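Local coordinates for prolyl oligopeptidase (PDB 5N4B), which cleaves peptide bonds after proline and macrocyclises peptide precursors in the biosynthesis of the amanitin toxins, at residues I376-V381 with A501-P506; A333-V338 with D359-Q364; G404-A409 with L419-F424. The protein carries 1 engineered substitution. All coordinates share one frame; numbering follows the deposited sequence.

Contact 1: I376-V381 with A501-P506; sequences IYKRNV and ATSADP
Ser-503 is the first residue of 501-506 to approach 376-381: in the conformer described its OG lies 3.9 Å from Lys-378 CE, a doubtful contact because Ser-503 has a second conformer. At Ala-504 the chain makes an inverse gamma turn, its methyl directed away from 376-381, while its carbonyl O stands 3.9 Å from Val-381 CG1. Asp-505 then supplies the polar link, a salt bridge of 2.9 Å from Lys-378 NZ to Asp-505 OD1. The nitrogen reaches OD1 from above the carboxylate, 39° out of its plane, and the two side chains pass at a slant. Lys-378 gets there with a chain that leaves the backbone straight and then folds at chi3 and chi4 (-60° and -59°). The same NZ also pairs with Asp-383, so two carboxylates share one buried ammonium and probably keep it charged. In the fold this is a meeting of the two domains: strand 372-379 is a beta-propeller strand, and 501-506 is a loop of the alpha/beta-hydrolase domain. The Asp-505 backbone O accepts a hydrogen bond from an aromatic side chain of the bound peptide. Pro-506 follows, its ring CD 3.5 Å from Val-381 O.

Contact 2: A333-V338 with D359-Q364; sequences APQYKV and DAKLAQ
Gln-335 lays its side chain across Lys-361 at about a right angle, and its backbone O takes the hydrogen bond between the segments. Leu-362 N reaches that oxygen at 2.9 Å, with an N-H...O angle of 163°, and Lys-361 CA adds a CA-H...O contact to it at 3.2 Å. The Gln-335 chain bends at chi2 (-85°), which brings its amide over the backbone of 359-361: OE1 is 3.5 Å from Lys-361 CB, while NE2 is hydrogen-bonded to Lys-358 O. Lys-361 runs fully extended beside the Tyr-336 ring, the two side chains pointing the same way with Lys-361 CE 4.0 Å from Tyr-336 CE1; their ends part, the phenol bonding to Asp-314 and the ammonium to Gly-532 O. With CG anti to the backbone N (chi1 178°), Leu-362 sends CD2 to Val-338 CG2, 3.7 Å away. Water 1 lies between two carbonyls, 2.7 Å from Tyr-336 O and 2.9 Å from Ala-360 O, able to donate to either, although its acceptors outnumber its protons. The type I turn 333-336 thus packs against the start of strand 361-368, joining two neighbouring four-stranded sheets of the beta-propeller, with Tyr-377 of strand 372-379 against Leu-362 and helix 536-540 against Pro-334.

Contact 3: G404-A409 with L419-F424; sequences GAASIA and LTLSGF
Ala-405 O is held by two donors: Ser-422 N at 3.1 Å, with an N-H...O angle of 169°, and water 2, which also hydrogen-bonds Ser-422 OG. In return Ala-405 N donates to Ser-422 O at 2.9 Å, making this a hydrogen-bonded antiparallel pair. Ser-407 and Thr-420 repeat the reciprocal pattern, their bonds less straight than those of the first pair, with Thr-420 N 2.9 Å from Ser-407 O. On the face that carries Ala-405, Ser-407, Thr-420 and Ser-422, Thr-420 OG1 sits between its backbone N and carbonyl carbon (chi1 58°), a rotation that places it 3.5 Å from Ser-407 CB. The same hydroxyl bonds water 3 and a polar side chain of the bound peptide, so this face of the sheet helps to line the substrate site. The non-hydrogen-bonded pairs turn apolar groups to the other face: Leu-421 CD2 meets Ala-406 CB at 3.6 Å, and Leu-419 lies alongside Ile-408, both side chains pointing the same way. Ile-385 of strand 382-388 packs on both leucines. At the end of the ladder Gly-404 CA lies 3.5 Å from Ser-422 O, a CA-H...O contact. Strand axes 4.7 Å apart and 164° from each other describe an antiparallel hairpin, the first two strands of a four-stranded beta-propeller blade.

From the N terminus, contact 2 comes first and closes a short loop within the propeller, tying the sheet that holds strand 337-342 to the next one, which starts at 361-368. Contact 1 opens after it, on the adjacent strand 372-379, where Lys-378 N probably bonds to Lys-361 O. The loop of contact 1 closes only at 501-506, in the hydrolase domain, and contact 3, a local hairpin of the following blade, nests inside it. Ile-376 packs on Ala-406 and Ile-408, and Pro-506 on Phe-424, so contacts 1 and 3 touch both within the propeller and across the domain boundary. Gln-364 OE1 probably accepts from Ile-408 N, joining contacts 2 and 3.

Contact 1: I376-V381 with A501-P506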
loop_
_atom_site.group_PDB
_atom_site.type_symbol
_atom_site.label_atom_id
_atom_site.label_comp_id
_atom_site.label_asym_id
_atom_site.label_seq_id
_atom_site.Cartn_x
_atom_site.Cartn_y
_atom_site.Cartn_z
ATOM N N ILE A 376 0.961 18.183 6.503
ATOM C CA ILE A 376 1.015 17.974 5.057
ATOM C C ILE A 376 -0.402 18.078 4.549
ATOM O O ILE A 376 -1.300 17.358 5.022
ATOM C CB ILE A 376 1.651 16.638 4.681
ATOM C CG1 ILE A 376 3.125 16.683 5.055
ATOM C CG2 ILE A 376 1.479 16.373 3.158
ATOM C CD1 ILE A 376 3.773 15.354 4.937
ATOM N N TYR A 377 -0.601 19.001 3.609
ATOM C CA TYR A 377 -1.837 19.161 2.861
ATOM C C TYR A 377 -1.636 18.625 1.465
ATOM O O TYR A 377 -0.588 18.855 0.825
ATOM C CB TYR A 377 -2.231 20.620 2.766
ATOM C CG TYR A 377 -2.889 21.138 3.997
ATOM C CD1 TYR A 377 -4.238 20.960 4.164
ATOM C CD2 TYR A 377 -2.177 21.796 4.977
ATOM C CE1 TYR A 377 -4.901 21.413 5.314
ATOM C CE2 TYR A 377 -2.824 22.285 6.097
ATOM C CZ TYR A 377 -4.171 22.061 6.253
ATOM O OH TYR A 377 -4.721 22.532 7.430
ATOM N N LYS A 378 -2.614 17.901 0.990
ATOM C CA LYS A 378 -2.620 17.388 -0.370
ATOM C C LYS A 378 -3.585 18.259 -1.166
ATOM O O LYS A 378 -4.791 18.171 -0.963
ATOM C CB LYS A 378 -3.010 15.918 -0.399
ATOM C CG LYS A 378 -2.798 15.254 -1.748
ATOM C CD LYS A 378 -3.285 13.840 -1.794
ATOM C CE LYS A 378 -2.570 12.942 -0.765
ATOM N NZ LYS A 378 -1.108 12.879 -0.935
ATOM N N ARG A 379 -3.061 19.130 -2.027
ATOM C CA ARG A 379 -3.861 20.071 -2.790
ATOM C C ARG A 379 -3.660 19.709 -4.265
ATOM O O ARG A 379 -2.517 19.700 -4.764
ATOM C CB ARG A 379 -3.389 21.505 -2.513
ATOM C CG ARG A 379 -4.277 22.519 -3.227
ATOM C CD ARG A 379 -3.653 23.942 -3.228
ATOM N NE ARG A 379 -3.197 24.196 -1.903
ATOM C CZ ARG A 379 -3.970 24.530 -0.879
ATOM N NH1 ARG A 379 -5.281 24.716 -1.040
ATOM N NH2 ARG A 379 -3.388 24.674 0.322
ATOM N N ASN A 380 -4.746 19.384 -4.957
ATOM C CA ASN A 380 -4.630 18.938 -6.343
ATOM C C ASN A 380 -3.654 17.757 -6.451
ATOM O O ASN A 380 -2.922 17.603 -7.420
ATOM C CB ASN A 380 -4.251 20.069 -7.305
ATOM C CG ASN A 380 -5.264 21.149 -7.385
ATOM O OD1 ASN A 380 -4.937 22.345 -7.268
ATOM N ND2 ASN A 380 -6.463 20.760 -7.545
ATOM N N VAL A 381 -3.696 16.864 -5.462
ATOM C CA VAL A 381 -2.951 15.616 -5.424
ATOM C C VAL A 381 -1.457 15.836 -5.315
ATOM O O VAL A 381 -0.653 14.925 -5.602
ATOM C CB VAL A 381 -3.315 14.695 -6.612
ATOM C CG1 VAL A 381 -3.052 13.222 -6.227
ATOM C CG2 VAL A 381 -4.754 14.861 -7.051
ATOM N N ALA A 501 -10.391 5.081 -0.608
ATOM C CA ALA A 501 -9.837 6.376 -0.226
ATOM C C ALA A 501 -8.322 6.410 -0.346
ATOM O O ALA A 501 -7.658 7.273 0.254
ATOM C CB ALA A 501 -10.302 6.799 1.176
ATOM N N THR A 502 -7.725 5.518 -1.137
ATOM C CA THR A 502 -6.293 5.517 -1.409
ATOM C C THR A 502 -6.043 6.524 -2.528
ATOM O O THR A 502 -6.698 6.493 -3.565
ATOM C CB THR A 502 -5.858 4.113 -1.792
ATOM O OG1 THR A 502 -6.123 3.253 -0.662
ATOM C CG2 THR A 502 -4.391 4.064 -2.175
ATOM N N SER A 503 -5.121 7.436 -2.290
ATOM C CA SER A 503 -4.758 8.461 -3.257
ATOM C C SER A 503 -3.702 7.941 -4.222
ATOM O O SER A 503 -2.710 7.314 -3.815
ATOM C CB SER A 503 -4.237 9.688 -2.520
ATOM O OG SER A 503 -5.314 10.346 -1.883
ATOM N N ALA A 504 -3.916 8.231 -5.510
ATOM C CA ALA A 504 -2.959 7.814 -6.542
ATOM C C ALA A 504 -1.898 8.898 -6.655
ATOM O O ALA A 504 -1.883 9.725 -7.559
ATOM C CB ALA A 504 -3.661 7.542 -7.868
ATOM N N ASP A 505 -1.008 8.905 -5.650
ATOM C CA ASP A 505 -0.016 9.964 -5.434
ATOM C C ASP A 505 1.198 9.831 -6.362
ATOM O O ASP A 505 1.574 8.719 -6.754
ATOM C CB ASP A 505 0.552 9.865 -4.025
ATOM C CG ASP A 505 -0.367 10.334 -2.954
ATOM O OD1 ASP A 505 -1.272 11.139 -3.235
ATOM O OD2 ASP A 505 -0.137 9.897 -1.809
ATOM N N PRO A 506 1.893 10.926 -6.647
ATOM C CA PRO A 506 3.199 10.834 -7.330
ATOM C C PRO A 506 4.136 9.890 -6.611
ATOM O O PRO A 506 4.128 9.780 -5.393
ATOM C CB PRO A 506 3.727 12.267 -7.275
ATOM C CG PRO A 506 2.457 13.134 -7.176
ATOM C CD PRO A 506 1.509 12.307 -6.337
#

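Contact 2: A333-V338 with D359-Q364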
loop_
_atom_site.group_PDB
_atom_site.type_symbol
_atom_site.label_atom_id
_atom_site.label_comp_id
_atom_site.label_asym_id
_atom_site.label_seq_id
_atom_site.Cartn_x
_atom_site.Cartn_y
_atom_site.Cartn_z
ATOM N N ALA A 333 -16.188 16.971 8.213
ATOM C CA ALA A 333 -15.028 17.601 7.571
ATOM C C ALA A 333 -14.378 16.631 6.608
ATOM O O ALA A 333 -13.344 16.037 6.904
ATOM C CB ALA A 333 -14.031 18.092 8.614
ATOM N N PRO A 334 -14.972 16.461 5.437
ATOM C CA PRO A 334 -14.481 15.443 4.509
ATOM C C PRO A 334 -13.069 15.642 4.045
ATOM O O PRO A 334 -12.439 14.656 3.620
ATOM C CB PRO A 334 -15.489 15.479 3.369
ATOM C CG PRO A 334 -16.144 16.765 3.459
ATOM C CD PRO A 334 -16.180 17.127 4.936
ATOM N N GLN A 335 -12.491 16.849 4.136
ATOM C CA GLN A 335 -11.099 17.083 3.782
ATOM C C GLN A 335 -10.165 17.011 4.982
ATOM O O GLN A 335 -8.956 17.271 4.838
ATOM C CB GLN A 335 -10.955 18.440 3.099
ATOM C CG GLN A 335 -11.677 18.549 1.792
ATOM C CD GLN A 335 -10.923 18.058 0.637
ATOM O OE1 GLN A 335 -10.092 17.182 0.709
ATOM N NE2 GLN A 335 -11.230 18.653 -0.524
ATOM N N TYR A 336 -10.691 16.620 6.142
ATOM C CA TYR A 336 -9.977 16.461 7.403
ATOM C C TYR A 336 -9.614 17.796 8.049
ATOM O O TYR A 336 -9.573 18.846 7.404
ATOM C CB TYR A 336 -8.782 15.514 7.263
ATOM C CG TYR A 336 -9.100 14.059 7.063
ATOM C CD1 TYR A 336 -9.514 13.568 5.831
ATOM C CD2 TYR A 336 -8.995 13.160 8.116
ATOM C CE1 TYR A 336 -9.780 12.204 5.646
ATOM C CE2 TYR A 336 -9.275 11.811 7.925
ATOM C CZ TYR A 336 -9.662 11.362 6.690
ATOM O OH TYR A 336 -9.955 10.011 6.437
ATOM N N LYS A 337 -9.306 17.722 9.340
ATOM C CA LYS A 337 -9.016 18.881 10.189
ATOM C C LYS A 337 -8.401 18.369 11.482
ATOM O O LYS A 337 -8.332 17.169 11.707
ATOM C CB LYS A 337 -10.269 19.711 10.485
ATOM C CG LYS A 337 -11.320 18.983 11.287
ATOM C CD LYS A 337 -12.503 19.845 11.615
ATOM C CE LYS A 337 -13.601 19.075 12.309
ATOM N NZ LYS A 337 -14.713 20.036 12.693
ATOM N N VAL A 338 -7.930 19.273 12.319
ATOM C CA VAL A 338 -7.451 18.921 13.656
ATOM C C VAL A 338 -8.420 19.485 14.664
ATOM O O VAL A 338 -8.688 20.704 14.649
ATOM C CB VAL A 338 -6.036 19.442 13.959
ATOM C CG1 VAL A 338 -5.615 19.042 15.371
ATOM C CG2 VAL A 338 -5.025 18.967 12.939
ATOM N N ASP A 359 -10.763 22.800 0.115
ATOM C CA ASP A 359 -10.207 22.275 -1.135
ATOM C C ASP A 359 -8.764 21.771 -0.982
ATOM O O ASP A 359 -7.947 21.860 -1.921
ATOM C CB ASP A 359 -10.294 23.333 -2.230
ATOM C CG ASP A 359 -11.735 23.654 -2.625
ATOM O OD1 ASP A 359 -12.508 22.749 -3.062
ATOM O OD2 ASP A 359 -12.086 24.827 -2.455
ATOM N N ALA A 360 -8.391 21.326 0.213
ATOM C CA ALA A 360 -7.132 20.614 0.337
ATOM C C ALA A 360 -7.271 19.639 1.490
ATOM O O ALA A 360 -7.707 20.023 2.571
ATOM C CB ALA A 360 -5.959 21.538 0.612
ATOM N N LYS A 361 -6.854 18.403 1.279
ATOM C CA LYS A 361 -6.956 17.363 2.280
ATOM C C LYS A 361 -5.800 17.482 3.254
ATOM O O LYS A 361 -4.632 17.518 2.880
ATOM C CB LYS A 361 -6.914 16.006 1.588
ATOM C CG LYS A 361 -7.030 14.836 2.539
ATOM C CD LYS A 361 -6.928 13.519 1.795
ATOM C CE LYS A 361 -7.177 12.383 2.653
ATOM N NZ LYS A 361 -6.895 11.126 1.888
ATOM N N LEU A 362 -6.120 17.452 4.528
ATOM C CA LEU A 362 -5.094 17.368 5.564
ATOM C C LEU A 362 -4.695 15.898 5.664
ATOM O O LEU A 362 -5.481 15.058 6.127
ATOM C CB LEU A 362 -5.633 17.900 6.879
ATOM C CG LEU A 362 -4.668 17.819 8.067
ATOM C CD1 LEU A 362 -3.441 18.701 7.821
ATOM C CD2 LEU A 362 -5.354 18.159 9.346
ATOM N N ALA A 363 -3.495 15.578 5.221
ATOM C CA ALA A 363 -3.051 14.185 5.070
ATOM C C ALA A 363 -2.293 13.657 6.270
ATOM O O ALA A 363 -2.379 12.458 6.561
ATOM C CB ALA A 363 -2.154 14.076 3.834
ATOM N N GLN A 364 -1.527 14.502 6.948
ATOM C CA GLN A 364 -0.704 14.072 8.076
ATOM C C GLN A 364 -0.428 15.270 8.978
ATOM O O GLN A 364 -0.188 16.380 8.469
ATOM C CB GLN A 364 0.622 13.512 7.549
ATOM C CG GLN A 364 1.461 12.829 8.630
ATOM C CD GLN A 364 2.843 12.350 8.199
ATOM O OE1 GLN A 364 3.313 12.577 7.095
ATOM N NE2 GLN A 364 3.545 11.769 9.139
HETATM O O HOH W 1 -8.367 20.227 5.365
#

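Contact 3: G404-A409 with L419-F424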
loop_
_atom_site.group_PDB
_atom_site.type_symbol
_atom_site.label_atom_id
_atom_site.label_comp_id
_atom_site.label_asym_id
_atom_site.label_seq_id
_atom_site.Cartn_x
_atom_site.Cartn_y
_atom_site.Cartn_z
ATOM N N GLY A 404 5.302 16.789 -5.507
ATOM C CA GLY A 404 5.250 15.360 -5.346
ATOM C C GLY A 404 4.519 14.965 -4.085
ATOM O O GLY A 404 3.566 15.633 -3.662
ATOM N N ALA A 405 4.975 13.881 -3.484
ATOM C CA ALA A 405 4.413 13.320 -2.265
ATOM C C ALA A 405 5.415 13.473 -1.132
ATOM O O ALA A 405 6.633 13.300 -1.328
ATOM C CB ALA A 405 4.070 11.833 -2.438
ATOM N N ALA A 406 4.920 13.796 0.056
ATOM C CA ALA A 406 5.766 14.061 1.215
ATOM C C ALA A 406 5.261 13.316 2.448
ATOM O O ALA A 406 4.063 13.080 2.607
ATOM C CB ALA A 406 5.771 15.520 1.519
ATOM N N SER A 407 6.181 12.940 3.322
ATOM C CA SER A 407 5.851 12.398 4.638
ATOM C C SER A 407 6.776 12.985 5.695
ATOM O O SER A 407 7.882 13.440 5.382
ATOM C CB SER A 407 6.081 10.904 4.696
ATOM O OG SER A 407 5.430 10.239 3.669
ATOM N N ILE A 408 6.280 13.019 6.945
ATOM C CA ILE A 408 7.025 13.556 8.083
ATOM C C ILE A 408 7.530 12.388 8.887
ATOM O O ILE A 408 6.780 11.444 9.124
ATOM C CB ILE A 408 6.141 14.438 8.973
ATOM C CG1 ILE A 408 5.380 15.487 8.182
ATOM C CG2 ILE A 408 6.998 15.108 10.075
ATOM C CD1 ILE A 408 4.188 16.026 8.933
ATOM N N ALA A 409 8.739 12.502 9.396
ATOM C CA ALA A 409 9.338 11.544 10.330
ATOM C C ALA A 409 9.963 12.316 11.487
ATOM O O ALA A 409 10.817 13.191 11.277
ATOM C CB ALA A 409 10.425 10.732 9.636
ATOM N N LEU A 419 11.595 15.375 6.591
ATOM C CA LEU A 419 10.626 15.164 5.521
ATOM C C LEU A 419 11.230 14.222 4.499
ATOM O O LEU A 419 12.398 14.393 4.097
ATOM C CB LEU A 419 10.235 16.455 4.819
ATOM C CG LEU A 419 9.748 17.587 5.685
ATOM C CD1 LEU A 419 9.596 18.867 4.817
ATOM C CD2 LEU A 419 8.485 17.245 6.366
ATOM N N THR A 420 10.449 13.241 4.072
ATOM C CA THR A 420 10.834 12.397 2.943
ATOM C C THR A 420 9.987 12.805 1.742
ATOM O O THR A 420 8.751 12.866 1.827
ATOM C CB THR A 420 10.741 10.917 3.249
ATOM O OG1 THR A 420 9.436 10.572 3.629
ATOM C CG2 THR A 420 11.630 10.586 4.434
ATOM N N LEU A 421 10.657 13.139 0.649
ATOM C CA LEU A 421 10.079 13.793 -0.526
ATOM C C LEU A 421 10.385 12.938 -1.746
ATOM O O LEU A 421 11.550 12.583 -1.986
ATOM C CB LEU A 421 10.692 15.201 -0.718
ATOM C CG LEU A 421 10.616 16.086 0.526
ATOM C CD1 LEU A 421 11.395 17.342 0.247
ATOM C CD2 LEU A 421 9.184 16.391 0.918
ATOM N N SER A 422 9.369 12.629 -2.530
ATOM C CA SER A 422 9.600 11.929 -3.796
ATOM C C SER A 422 8.484 12.254 -4.768
ATOM O O SER A 422 7.453 12.799 -4.397
ATOM C CB SER A 422 9.730 10.425 -3.619
ATOM O OG SER A 422 8.471 9.823 -3.351
ATOM N N GLY A 423 8.699 11.924 -6.033
ATOM C CA GLY A 423 7.705 12.173 -7.044
ATOM C C GLY A 423 8.175 11.610 -8.360
ATOM O O GLY A 423 9.153 10.875 -8.417
ATOM N N PHE A 424 7.436 11.906 -9.419
ATOM C CA PHE A 424 7.688 11.222 -10.673
ATOM C C PHE A 424 9.102 11.409 -11.175
ATOM O O PHE A 424 9.648 10.474 -11.799
ATOM C CB PHE A 424 6.677 11.658 -11.744
ATOM C CG PHE A 424 5.258 11.271 -11.429
ATOM C CD1 PHE A 424 4.876 9.969 -11.344
ATOM C CD2 PHE A 424 4.302 12.257 -11.244
ATOM C CE1 PHE A 424 3.604 9.595 -11.052
ATOM C CE2 PHE A 424 3.008 11.908 -10.976
ATOM C CZ PHE A 424 2.636 10.595 -10.874
HETATM O O HOH W 2 7.380 10.533 -0.825
HETATM O O HOH W 3 7.978 9.448 1.595
#